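Local coordinates for protein CaaX farnesyltransferase beta subunit Ram1 (Aspergillus fumigatus, PDB 4L9P) that probably catalyses, as the peptide-binding beta subunit of a zinc-dependent heterodimer, transfer of a farnesyl group from farnesyl diphosphate to a cysteine near the C-terminus of target proteins, at residues L102-L105 against S111-G114; I222-M227 against V510-Q515; L231-Q236 against V243-E248; T443-H448 against G483-N488; W467-N472 against I500-A505. All coordinates share one frame; numbering follows the deposited sequence.

The five contacts lie away from the zinc and isoprenoid sites. Contacts 2, 3 and 4 are buried, although contact 3 has exposed charged residues at its edge; contacts 1 and 5 are partly buried. Helix 224-234 serves contact 2 at its start and contact 3 at its end, while helix 502-513 gives its first turn to contact 5 and its last to contact 2. Contacts 4 and 5 meet through the antiparallel strands 446-449 and 468-471. Contact 1 stands across the chain's centre from contacts 2 and 3. Contacts 1 and 2 use direct hydrogen bonds to carbonyls, contact 3 combines leucine packing with water bridges, and contacts 4 and 5 rest on aromatic faces, contact 5 adding a water bridge.

Contact 1 of 5, residues L102-L105 against S111-G114; sequences LPLL and SQKG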
# COMPACT_ATOMS: atom_id res chain seq x y z
N LEU B 102 -1.32 -16.96 -19.35
CA LEU B 102 -1.12 -18.43 -19.56
C LEU B 102 0.00 -18.79 -20.53
O LEU B 102 0.80 -19.63 -20.19
CB LEU B 102 -2.45 -19.15 -19.89
CG LEU B 102 -3.32 -19.40 -18.65
CD1 LEU B 102 -4.69 -19.80 -19.08
CD2 LEU B 102 -2.68 -20.50 -17.76
N PRO B 103 0.09 -18.13 -21.69
CA PRO B 103 1.21 -18.56 -22.59
C PRO B 103 2.55 -18.23 -21.99
O PRO B 103 3.56 -18.91 -22.26
CB PRO B 103 1.01 -17.73 -23.86
CG PRO B 103 -0.12 -16.81 -23.57
CD PRO B 103 -0.87 -17.24 -22.36
N LEU B 104 2.64 -17.15 -21.22
CA LEU B 104 3.90 -16.78 -20.57
C LEU B 104 4.22 -17.75 -19.41
O LEU B 104 5.40 -18.18 -19.28
CB LEU B 104 3.79 -15.34 -20.07
CG LEU B 104 3.69 -14.29 -21.20
CD1 LEU B 104 3.09 -13.01 -20.62
CD2 LEU B 104 5.05 -13.99 -21.75
N LEU B 105 3.24 -18.08 -18.58
CA LEU B 105 3.46 -19.09 -17.55
C LEU B 105 3.97 -20.42 -18.12
O LEU B 105 4.84 -21.07 -17.52
CB LEU B 105 2.17 -19.34 -16.75
CG LEU B 105 1.78 -18.11 -15.88
CD1 LEU B 105 0.29 -18.28 -15.58
CD2 LEU B 105 2.64 -18.08 -14.58
N SER B 111 7.79 -13.72 -27.01
CA SER B 111 8.53 -12.59 -26.46
C SER B 111 9.55 -13.04 -25.40
O SER B 111 10.34 -12.23 -24.93
CB SER B 111 7.56 -11.61 -25.76
OG SER B 111 6.92 -12.23 -24.64
N GLN B 112 9.51 -14.31 -24.97
CA GLN B 112 10.32 -14.72 -23.79
C GLN B 112 11.70 -15.15 -24.19
O GLN B 112 11.87 -15.83 -25.17
CB GLN B 112 9.63 -15.85 -23.02
CG GLN B 112 8.28 -15.42 -22.44
CD GLN B 112 7.57 -16.57 -21.80
OE1 GLN B 112 7.13 -17.50 -22.48
NE2 GLN B 112 7.48 -16.56 -20.47
N LYS B 113 12.68 -14.74 -23.42
CA LYS B 113 14.07 -15.17 -23.58
C LYS B 113 14.42 -16.20 -22.51
O LYS B 113 14.04 -16.04 -21.34
CB LYS B 113 15.00 -13.98 -23.36
CG LYS B 113 14.73 -12.77 -24.22
CD LYS B 113 15.87 -11.76 -23.91
CE LYS B 113 15.60 -10.42 -24.45
NZ LYS B 113 16.91 -9.71 -24.32
N GLY B 114 15.18 -17.23 -22.90
CA GLY B 114 15.72 -18.19 -21.94
C GLY B 114 17.04 -17.74 -21.33
O GLY B 114 17.40 -16.53 -21.33
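A single direct hydrogen bond ties Gln112 to the last turn of helix 89-105. Its amide nitrogen NE2 donates a hydrogen bond to Leu104 O at 2.9 Å, with an N-H...O angle of 150°. The approach is well off the carbonyl direction, at a C=O...N angle of 116°, and the donor is tilted moderately from the carbonyl plane. Both ends of the amide are engaged: OE1 accepts from the backbone N of His109, in the turn leading away from the helix, and NE2 also makes a weak bond to Ser412 O. These partners together should fix the rotation of the amide.

The apolar part of the contact is carried by the same two residues. Leu104 CD2 rests 3.6 Å from Gln112 CG, and the stem of the glutamine, extended beyond CG, crosses the leucine obliquely as it reaches for the carbonyl. The same methyl lies 3.9 Å from Ser111 OG, a hydroxyl hydrogen-bonded to His109 ND1. Leu104 also packs against Cys413 of helix 403-413 and against Pro425.

Carbonyls in the last turn of an alpha-helix often lack a backbone donor one turn further on. Here a side-chain amide from the loop folding back beside the helix C-terminus supplies the N-H to one of them.

Contact 2 of 5, residues I222-M227 against V510-Q515; sequences IDRKAM and VWFENQ
Arg224 and Phe512 carry the packing of this contact, the two side chains running alongside each other and pointing opposite ways. Arg224 CG lies 3.6 Å from Phe512 CE1, and NE comes to 3.4 Å from Phe512 CD1, which sits over one face of the guanidinium near its rim. The two planes are 46° apart, so the groups are inclined and not stacked flat. A bend at chi3 (101°) turns the guanidinium from the line of its stem toward the end of the other helix. Ile222 adds a looser touch, CD1 to Phe512 CZ at 4.3 Å.

The polar part uses the edge of the guanidinium. NH1 donates to Gln515 O at 3.1 Å with an N-H...O angle of 157°; the acceptor lies near the guanidinium plane, but the donor stands well above the carbonyl plane. NH2 donates to Leu264 O and to a water 2.7 Å away, and that water is also hydrogen-bonded to Phe512 O. Gln515 folds back on its own segment, NE2 giving a bond of 2.8 Å to Trp511 O.

Asp223 occupies the N-cap of helix 224-234, its OD1 accepting from Ala226 N. The contact thus joins the start of that helix to the C-terminal end of helix 502-513, with Leu264, just past helix 251-263, touching both Ile222 and Phe512, and Trp511 reaching across to Phe219 on helix 216-221.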
# COMPACT_ATOMS: atom_id res chain seq x y z
N ILE B 222 21.61 16.24 4.72
CA ILE B 222 20.33 16.38 5.39
C ILE B 222 20.39 17.32 6.59
O ILE B 222 21.23 17.15 7.47
CB ILE B 222 19.80 15.01 5.87
CG1 ILE B 222 19.76 14.00 4.71
CG2 ILE B 222 18.45 15.24 6.62
CD1 ILE B 222 19.75 12.48 5.12
N ASP B 223 19.48 18.31 6.67
CA ASP B 223 19.36 19.14 7.86
C ASP B 223 18.46 18.38 8.82
O ASP B 223 17.24 18.40 8.70
CB ASP B 223 18.80 20.54 7.52
CG ASP B 223 18.72 21.47 8.75
OD1 ASP B 223 18.69 20.99 9.91
OD2 ASP B 223 18.70 22.69 8.54
N ARG B 224 19.07 17.66 9.76
CA ARG B 224 18.29 16.78 10.65
C ARG B 224 17.39 17.50 11.59
O ARG B 224 16.25 17.05 11.81
CB ARG B 224 19.17 15.94 11.59
CG ARG B 224 19.81 14.74 11.15
CD ARG B 224 20.91 14.63 12.26
NE ARG B 224 20.49 13.68 13.21
CZ ARG B 224 21.09 13.27 14.30
NH1 ARG B 224 22.17 13.87 14.86
NH2 ARG B 224 20.49 12.24 14.87
N LYS B 225 17.86 18.60 12.20
CA LYS B 225 16.99 19.35 13.09
C LYS B 225 15.78 19.92 12.34
O LYS B 225 14.64 19.86 12.84
CB LYS B 225 17.76 20.49 13.79
CG LYS B 225 16.84 21.20 14.71
CD LYS B 225 17.57 22.09 15.64
CE LYS B 225 16.96 21.97 16.96
NZ LYS B 225 17.74 22.79 17.87
N ALA B 226 16.00 20.44 11.12
CA ALA B 226 14.88 21.02 10.40
C ALA B 226 13.94 19.88 9.95
O ALA B 226 12.71 20.06 9.94
CB ALA B 226 15.39 21.82 9.22
N MET B 227 14.49 18.72 9.59
CA MET B 227 13.62 17.58 9.28
C MET B 227 12.72 17.20 10.45
O MET B 227 11.52 16.89 10.25
CB MET B 227 14.48 16.35 8.93
CG MET B 227 13.67 15.08 8.58
SD MET B 227 12.88 15.19 6.92
CE MET B 227 14.30 14.94 5.87
N VAL B 510 23.55 4.04 12.28
CA VAL B 510 24.65 4.09 13.23
C VAL B 510 25.41 5.39 13.09
O VAL B 510 25.80 5.99 14.12
CB VAL B 510 25.57 2.88 13.02
CG1 VAL B 510 26.90 3.06 13.84
CG2 VAL B 510 24.87 1.59 13.45
N TRP B 511 25.57 5.88 11.87
CA TRP B 511 26.24 7.17 11.69
C TRP B 511 25.49 8.28 12.42
O TRP B 511 26.08 9.10 13.15
CB TRP B 511 26.41 7.54 10.20
CG TRP B 511 27.30 8.78 9.98
CD1 TRP B 511 28.70 8.79 9.91
CD2 TRP B 511 26.89 10.15 9.82
NE1 TRP B 511 29.14 10.07 9.69
CE2 TRP B 511 28.07 10.93 9.66
CE3 TRP B 511 25.66 10.80 9.81
CZ2 TRP B 511 28.03 12.31 9.47
CZ3 TRP B 511 25.63 12.18 9.63
CH2 TRP B 511 26.80 12.92 9.46
N PHE B 512 24.17 8.29 12.23
CA PHE B 512 23.39 9.33 12.89
C PHE B 512 23.34 9.19 14.40
O PHE B 512 23.38 10.21 15.11
CB PHE B 512 21.99 9.45 12.28
CG PHE B 512 21.98 10.25 11.01
CD1 PHE B 512 22.17 11.61 11.04
CD2 PHE B 512 21.83 9.65 9.78
CE1 PHE B 512 22.22 12.36 9.87
CE2 PHE B 512 21.90 10.40 8.60
CZ PHE B 512 22.05 11.76 8.66
N GLU B 513 23.28 7.95 14.90
CA GLU B 513 23.35 7.72 16.34
C GLU B 513 24.58 8.32 16.98
O GLU B 513 24.58 8.68 18.18
CB GLU B 513 23.31 6.23 16.67
CG GLU B 513 21.93 5.67 16.62
CD GLU B 513 21.90 4.20 17.06
OE1 GLU B 513 22.94 3.60 17.45
OE2 GLU B 513 20.81 3.63 17.09
N ASN B 514 25.65 8.40 16.19
CA ASN B 514 26.91 8.90 16.70
C ASN B 514 27.13 10.37 16.45
O ASN B 514 28.19 10.93 16.77
CB ASN B 514 28.05 8.06 16.13
CG ASN B 514 28.16 6.78 16.85
OD1 ASN B 514 28.62 6.72 17.98
ND2 ASN B 514 27.79 5.73 16.20
N GLN B 515 26.11 11.03 15.90
CA GLN B 515 26.19 12.49 15.74
C GLN B 515 25.31 13.17 16.78
O GLN B 515 24.13 12.80 16.99
CB GLN B 515 25.71 12.96 14.37
CG GLN B 515 26.29 12.20 13.17
CD GLN B 515 27.80 12.08 13.19
OE1 GLN B 515 28.52 13.08 13.29
NE2 GLN B 515 28.30 10.82 13.06
O HOH W 1 21.61 11.05 17.02

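Contact 3 of 5, residues L231-Q236 against V243-E248; sequences LGKLKQ and VCEGGE
This contact belongs to the alpha-alpha toroid of the prenyltransferase beta subunit, where the end of helix 224-234 is met by the loop that leads on to helix 251-263. The loop folds back through a type II beta turn from Cys244 to Gly247, closed by a bond of 2.9 Å from Gly247 N to Cys244 O. Gly246 occupies the third place of the turn with a positive phi of 88°, backbone angles that call for glycine.

Leu234 makes the buried half of the contact. Its CD2 methyl presses on the peptide link entering the turn, 3.4 Å from Cys244 C, and also approaches the side chain of Glu245, at 4.0 Å from CG. CD1 comes near Val243 O instead, so the two methyls of the fork spread along the incoming backbone. Val200, at the start of helix 200-213, packs against both Leu234 and Val243. On the far side of the turn the alpha subunit takes over: His127 of that chain hydrogen-bonds to Gly246 O, and its Ile92 packs on Cys244.

Toward solvent the chemistry changes. The extended Lys233 runs past the carboxylate of Glu245, its CD lying 3.5 Å from Glu245 OE1. Lys233 NZ and Glu245 OE1 are 4.4 Å apart, beyond a salt bridge, and two waters bridge the groups. Both waters accept from Lys233 NZ; one donates to Glu245 OE2 and the other to Glu245 OE1, each at 2.6 Å.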
# COMPACT_ATOMS: atom_id res chain seq x y z
N LEU B 231 8.72 17.31 10.30
CA LEU B 231 7.91 16.08 10.51
C LEU B 231 6.97 16.26 11.70
O LEU B 231 5.87 15.75 11.72
CB LEU B 231 8.81 14.88 10.77
CG LEU B 231 9.51 14.32 9.55
CD1 LEU B 231 10.51 13.24 10.03
CD2 LEU B 231 8.51 13.76 8.55
N GLY B 232 7.42 16.99 12.73
CA GLY B 232 6.54 17.23 13.87
C GLY B 232 5.26 17.99 13.51
O GLY B 232 4.23 17.82 14.17
N LYS B 233 5.33 18.82 12.46
CA LYS B 233 4.14 19.51 11.97
C LYS B 233 3.09 18.60 11.36
O LYS B 233 1.91 18.97 11.22
CB LYS B 233 4.51 20.63 10.98
CG LYS B 233 5.41 21.66 11.61
CD LYS B 233 5.83 22.68 10.56
CE LYS B 233 6.72 23.75 11.23
NZ LYS B 233 7.14 24.77 10.24
N LEU B 234 3.53 17.43 10.92
CA LEU B 234 2.64 16.48 10.25
C LEU B 234 1.86 15.62 11.23
O LEU B 234 0.88 14.97 10.84
CB LEU B 234 3.43 15.61 9.31
CG LEU B 234 4.29 16.38 8.29
CD1 LEU B 234 5.01 15.40 7.37
CD2 LEU B 234 3.56 17.41 7.37
N LYS B 235 2.30 15.55 12.50
CA LYS B 235 1.64 14.69 13.46
C LYS B 235 0.25 15.22 13.73
O LYS B 235 0.09 16.41 14.04
CB LYS B 235 2.48 14.68 14.77
CG LYS B 235 1.90 13.79 15.85
CD LYS B 235 2.04 12.29 15.55
CE LYS B 235 1.54 11.48 16.78
NZ LYS B 235 1.68 10.03 16.59
N GLN B 236 -0.75 14.34 13.65
CA GLN B 236 -2.14 14.73 13.81
C GLN B 236 -2.71 14.30 15.16
O GLN B 236 -2.21 13.38 15.78
CB GLN B 236 -2.99 14.07 12.72
CG GLN B 236 -2.57 14.50 11.31
CD GLN B 236 -2.57 16.05 11.16
OE1 GLN B 236 -1.51 16.71 10.84
NE2 GLN B 236 -3.71 16.62 11.40
N VAL B 243 0.84 13.78 4.83
CA VAL B 243 2.00 13.55 3.99
C VAL B 243 2.77 14.83 3.70
O VAL B 243 3.94 14.81 3.30
CB VAL B 243 1.63 12.84 2.66
CG1 VAL B 243 1.04 11.42 3.01
CG2 VAL B 243 0.58 13.68 1.85
N CYS B 244 2.10 15.96 3.93
CA CYS B 244 2.73 17.27 3.79
C CYS B 244 1.82 18.23 4.52
O CYS B 244 0.66 17.86 4.89
CB CYS B 244 2.91 17.67 2.30
SG CYS B 244 1.43 17.86 1.36
N GLU B 245 2.30 19.46 4.75
CA GLU B 245 1.45 20.42 5.48
C GLU B 245 0.26 20.78 4.60
O GLU B 245 0.42 21.26 3.47
CB GLU B 245 2.25 21.69 5.80
CG GLU B 245 3.34 21.34 6.83
CD GLU B 245 4.10 22.60 7.22
OE1 GLU B 245 3.56 23.42 8.00
OE2 GLU B 245 5.24 22.79 6.76
N GLY B 246 -0.93 20.53 5.10
CA GLY B 246 -2.12 20.79 4.29
C GLY B 246 -2.52 19.62 3.40
O GLY B 246 -3.49 19.74 2.69
N GLY B 247 -1.78 18.51 3.47
CA GLY B 247 -2.07 17.34 2.64
C GLY B 247 -2.87 16.27 3.35
O GLY B 247 -3.26 16.37 4.51
N GLU B 248 -3.08 15.19 2.62
CA GLU B 248 -3.90 14.09 3.12
C GLU B 248 -3.20 13.29 4.25
O GLU B 248 -1.95 13.22 4.34
CB GLU B 248 -4.28 13.08 2.00
CG GLU B 248 -3.07 12.43 1.31
CD GLU B 248 -2.46 13.21 0.13
OE1 GLU B 248 -2.65 14.42 -0.00
OE2 GLU B 248 -1.75 12.58 -0.69
O HOH W 2 7.71 23.49 7.35
O HOH W 3 4.73 25.67 8.62

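Contact 4 of 5, residues T443-H448 against G483-N488; sequences TVQYYH and GVFTEN
Gln445 OE1 accepts a hydrogen bond from the backbone N of Leu491, while the aliphatic stem of the same side chain lies on the ring of Phe485. The bond probably helps to hold CG over the centre of that ring in a CH-pi contact, 3.6 Å from the centroid and 9° off the ring normal. Gln445 NE2 lies 3.8 Å from Phe485 CG, and the amide plane is steeply inclined to the ring at 64°.

The opposite face of the ring is approached, toward its rim, by Gly483 C from its own segment. Phe485 reaches this place with CG between its backbone N and carbonyl carbon (chi1 51°), which folds the ring back over that glycine. Val444 completes the contact, CG2 lying 4.0 Å from Phe485 CD2, while Val444 O is hydrogen-bonded to Arg403 of helix 403-413.

The contact thus joins the junction of helix 431-444 and strand 446-449 to the loop leading toward helix 502-513. Its chemistry implies a division of labour in a buried setting: glutamine methylenes pack against the aromatic face, and OE1 is satisfied by Leu491 N of the following loop.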
# COMPACT_ATOMS: atom_id res chain seq x y z
N THR B 443 12.79 -11.15 -1.87
CA THR B 443 12.17 -11.66 -0.64
C THR B 443 12.04 -13.17 -0.65
O THR B 443 12.28 -13.84 0.35
CB THR B 443 10.74 -11.07 -0.51
OG1 THR B 443 10.84 -9.65 -0.39
CG2 THR B 443 9.90 -11.67 0.67
N VAL B 444 11.64 -13.72 -1.81
CA VAL B 444 11.47 -15.19 -1.86
C VAL B 444 12.78 -15.96 -1.74
O VAL B 444 12.76 -17.17 -1.47
CB VAL B 444 10.71 -15.70 -3.10
CG1 VAL B 444 9.35 -15.02 -3.30
CG2 VAL B 444 11.51 -15.62 -4.35
N GLN B 445 13.88 -15.27 -1.94
CA GLN B 445 15.20 -15.93 -1.92
C GLN B 445 15.86 -15.92 -0.57
O GLN B 445 16.99 -16.41 -0.46
CB GLN B 445 16.07 -15.24 -2.96
CG GLN B 445 15.52 -15.36 -4.34
CD GLN B 445 16.30 -14.50 -5.36
OE1 GLN B 445 16.99 -13.53 -4.99
NE2 GLN B 445 16.14 -14.82 -6.64
N TYR B 446 15.24 -15.34 0.47
CA TYR B 446 15.86 -15.28 1.79
C TYR B 446 14.89 -15.65 2.88
O TYR B 446 13.67 -15.41 2.77
CB TYR B 446 16.34 -13.82 2.11
CG TYR B 446 17.47 -13.47 1.19
CD1 TYR B 446 18.76 -13.86 1.54
CD2 TYR B 446 17.25 -12.84 -0.05
CE1 TYR B 446 19.82 -13.69 0.65
CE2 TYR B 446 18.30 -12.61 -0.96
CZ TYR B 446 19.57 -13.08 -0.62
OH TYR B 446 20.59 -12.96 -1.51
N TYR B 447 15.46 -16.21 3.96
CA TYR B 447 14.80 -16.20 5.28
C TYR B 447 15.08 -14.80 5.86
O TYR B 447 16.26 -14.41 5.98
CB TYR B 447 15.49 -17.23 6.19
CG TYR B 447 15.35 -18.67 5.71
CD1 TYR B 447 14.18 -19.37 5.95
CD2 TYR B 447 16.41 -19.36 5.11
CE1 TYR B 447 14.04 -20.70 5.55
CE2 TYR B 447 16.29 -20.68 4.69
CZ TYR B 447 15.09 -21.35 4.91
OH TYR B 447 14.95 -22.66 4.52
N HIS B 448 14.01 -14.05 6.18
CA HIS B 448 14.20 -12.76 6.85
C HIS B 448 13.55 -12.93 8.22
O HIS B 448 12.39 -13.33 8.32
CB HIS B 448 13.40 -11.67 6.07
CG HIS B 448 14.09 -11.23 4.81
ND1 HIS B 448 15.34 -10.63 4.80
CD2 HIS B 448 13.68 -11.28 3.51
CE1 HIS B 448 15.67 -10.35 3.53
NE2 HIS B 448 14.67 -10.72 2.73
N GLY B 483 11.96 -23.02 -3.90
CA GLY B 483 12.61 -21.94 -4.61
C GLY B 483 12.81 -22.35 -6.04
O GLY B 483 13.66 -23.21 -6.34
N VAL B 484 12.03 -21.76 -6.95
CA VAL B 484 12.03 -22.15 -8.38
C VAL B 484 12.78 -21.18 -9.27
O VAL B 484 12.89 -21.37 -10.48
CB VAL B 484 10.59 -22.41 -8.93
CG1 VAL B 484 9.91 -23.46 -8.07
CG2 VAL B 484 9.73 -21.11 -8.90
N PHE B 485 13.34 -20.13 -8.66
CA PHE B 485 14.40 -19.35 -9.33
C PHE B 485 15.68 -20.24 -9.38
O PHE B 485 15.79 -21.21 -8.64
CB PHE B 485 14.67 -18.07 -8.49
CG PHE B 485 14.91 -18.36 -7.05
CD1 PHE B 485 16.20 -18.65 -6.58
CD2 PHE B 485 13.84 -18.37 -6.14
CE1 PHE B 485 16.42 -19.03 -5.23
CE2 PHE B 485 14.05 -18.74 -4.79
CZ PHE B 485 15.35 -19.06 -4.34
N THR B 486 16.62 -19.81 -10.19
CA THR B 486 17.96 -20.47 -10.11
C THR B 486 18.87 -19.61 -9.22
O THR B 486 18.59 -18.40 -8.96
CB THR B 486 18.63 -20.55 -11.49
OG1 THR B 486 19.08 -19.23 -11.88
CG2 THR B 486 17.73 -21.21 -12.53
N GLU B 487 19.99 -20.16 -8.76
CA GLU B 487 20.93 -19.31 -8.02
C GLU B 487 21.53 -18.22 -8.87
O GLU B 487 21.88 -17.18 -8.35
CB GLU B 487 22.01 -20.17 -7.35
CG GLU B 487 21.38 -20.96 -6.17
CD GLU B 487 20.96 -20.01 -5.07
OE1 GLU B 487 21.64 -18.95 -4.91
OE2 GLU B 487 19.94 -20.30 -4.38
N ASN B 488 21.59 -18.42 -10.19
CA ASN B 488 22.00 -17.36 -11.09
C ASN B 488 21.04 -16.16 -11.04
O ASN B 488 21.44 -15.05 -11.42
CB ASN B 488 22.06 -17.86 -12.52
CG ASN B 488 23.44 -18.37 -12.93
OD1 ASN B 488 24.34 -18.55 -12.11
ND2 ASN B 488 23.59 -18.54 -14.23

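Contact 5 of 5, residues W467-N472 against I500-A505; sequences WKHDPN and IPHKSA
The imidazole of His502 receives His469 on one face, CD2 standing 3.4 Å above the plane over the ring centre. At its edge lie Trp467 O and a water. The two rings form an inclined edge-to-face pair, with the edge of His469 toward the face of His502, centroids 4.5 Å apart and planes at 58°. It joins strand 468-471 of the two-stranded antiparallel sheet, paired with strand 446-449, to the first turn of helix 502-513, for which Pro501 is the N-cap residue.

With chi1 at 48°, the His469 ring is folded over its own backbone and brought up against His502. Neighbouring side chains hem in the pair: His448 and Pro493 touch His469, and the ring of His495 meets those of both His502 and Trp467.

Trp467 takes part mainly through its backbone, since the indole is directed away to helix 375-384. Its carbonyl O lies 3.4 Å from His502 CD2, close to the imidazole plane. Beside it the water joins backbone to ring: it donates to Lys468 O at 2.8 Å and makes a second hydrogen bond, also of 2.8 Å, with His502 NE2.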
# COMPACT_ATOMS: atom_id res chain seq x y z
N TRP B 467 16.89 -7.16 12.34
CA TRP B 467 16.57 -8.11 11.27
C TRP B 467 17.83 -8.64 10.60
O TRP B 467 18.75 -7.88 10.29
CB TRP B 467 15.68 -7.38 10.23
CG TRP B 467 14.27 -7.20 10.71
CD1 TRP B 467 13.79 -6.23 11.58
CD2 TRP B 467 13.17 -8.08 10.43
NE1 TRP B 467 12.43 -6.43 11.79
CE2 TRP B 467 12.02 -7.55 11.12
CE3 TRP B 467 13.01 -9.22 9.62
CZ2 TRP B 467 10.75 -8.12 11.01
CZ3 TRP B 467 11.75 -9.82 9.56
CH2 TRP B 467 10.65 -9.28 10.26
N LYS B 468 17.83 -9.96 10.40
CA LYS B 468 18.94 -10.67 9.77
C LYS B 468 18.39 -11.55 8.68
O LYS B 468 17.17 -11.68 8.52
CB LYS B 468 19.74 -11.49 10.83
CG LYS B 468 20.37 -10.49 11.83
CD LYS B 468 21.52 -11.01 12.57
CE LYS B 468 21.88 -10.13 13.79
NZ LYS B 468 22.21 -8.68 13.57
N HIS B 469 19.29 -12.15 7.90
CA HIS B 469 18.81 -12.92 6.74
C HIS B 469 19.72 -14.11 6.52
O HIS B 469 20.93 -14.07 6.86
CB HIS B 469 18.79 -12.05 5.47
CG HIS B 469 20.05 -11.28 5.25
ND1 HIS B 469 21.15 -11.83 4.60
CD2 HIS B 469 20.41 -10.02 5.58
CE1 HIS B 469 22.13 -10.95 4.58
NE2 HIS B 469 21.71 -9.83 5.15
N ASP B 470 19.14 -15.18 6.02
CA ASP B 470 19.89 -16.39 5.58
C ASP B 470 19.38 -16.69 4.18
O ASP B 470 18.21 -16.44 3.86
CB ASP B 470 19.57 -17.69 6.41
CG ASP B 470 19.80 -17.57 7.95
OD1 ASP B 470 19.24 -18.37 8.71
OD2 ASP B 470 20.49 -16.70 8.39
N PRO B 471 20.20 -17.25 3.29
CA PRO B 471 19.66 -17.58 1.97
C PRO B 471 18.66 -18.72 2.04
O PRO B 471 18.87 -19.69 2.78
CB PRO B 471 20.89 -17.96 1.11
CG PRO B 471 21.93 -18.09 2.02
CD PRO B 471 21.65 -17.50 3.37
N ASN B 472 17.62 -18.63 1.25
CA ASN B 472 16.74 -19.78 1.06
C ASN B 472 17.03 -20.29 -0.35
O ASN B 472 16.60 -19.72 -1.35
CB ASN B 472 15.29 -19.37 1.23
CG ASN B 472 14.43 -20.54 1.47
OD1 ASN B 472 14.87 -21.65 1.23
ND2 ASN B 472 13.23 -20.34 1.97
N ILE B 500 15.78 -1.35 1.56
CA ILE B 500 17.14 -1.11 1.09
C ILE B 500 17.99 -2.22 1.69
O ILE B 500 17.54 -2.94 2.59
CB ILE B 500 17.68 0.29 1.60
CG1 ILE B 500 17.46 0.49 3.11
CG2 ILE B 500 17.06 1.45 0.76
CD1 ILE B 500 18.17 1.78 3.63
N PRO B 501 19.23 -2.38 1.23
CA PRO B 501 20.05 -3.44 1.83
C PRO B 501 20.23 -3.22 3.35
O PRO B 501 20.33 -2.07 3.83
CB PRO B 501 21.39 -3.28 1.11
CG PRO B 501 21.01 -2.66 -0.23
CD PRO B 501 19.86 -1.72 0.08
N HIS B 502 20.28 -4.31 4.11
CA HIS B 502 20.49 -4.18 5.55
C HIS B 502 21.68 -3.33 5.94
O HIS B 502 21.57 -2.51 6.87
CB HIS B 502 20.66 -5.56 6.21
CG HIS B 502 19.47 -6.44 6.07
ND1 HIS B 502 19.01 -6.90 4.85
CD2 HIS B 502 18.66 -6.98 7.02
CE1 HIS B 502 17.94 -7.65 5.06
NE2 HIS B 502 17.72 -7.74 6.37
N LYS B 503 22.82 -3.53 5.27
CA LYS B 503 24.00 -2.76 5.61
C LYS B 503 23.78 -1.26 5.36
O LYS B 503 24.29 -0.40 6.10
CB LYS B 503 25.17 -3.27 4.75
CG LYS B 503 26.49 -2.48 5.08
CD LYS B 503 27.67 -2.91 4.15
CE LYS B 503 29.00 -2.14 4.49
NZ LYS B 503 30.06 -2.80 3.62
N SER B 504 23.03 -0.92 4.30
CA SER B 504 22.81 0.49 4.05
C SER B 504 21.96 1.09 5.19
O SER B 504 22.21 2.24 5.64
CB SER B 504 22.01 0.65 2.74
OG SER B 504 22.69 0.03 1.65
N ALA B 505 20.94 0.35 5.64
CA ALA B 505 20.06 0.87 6.73
C ALA B 505 20.87 0.95 8.02
O ALA B 505 20.74 1.93 8.81
CB ALA B 505 18.85 -0.06 6.96
O HOH W 4 15.86 -9.53 7.34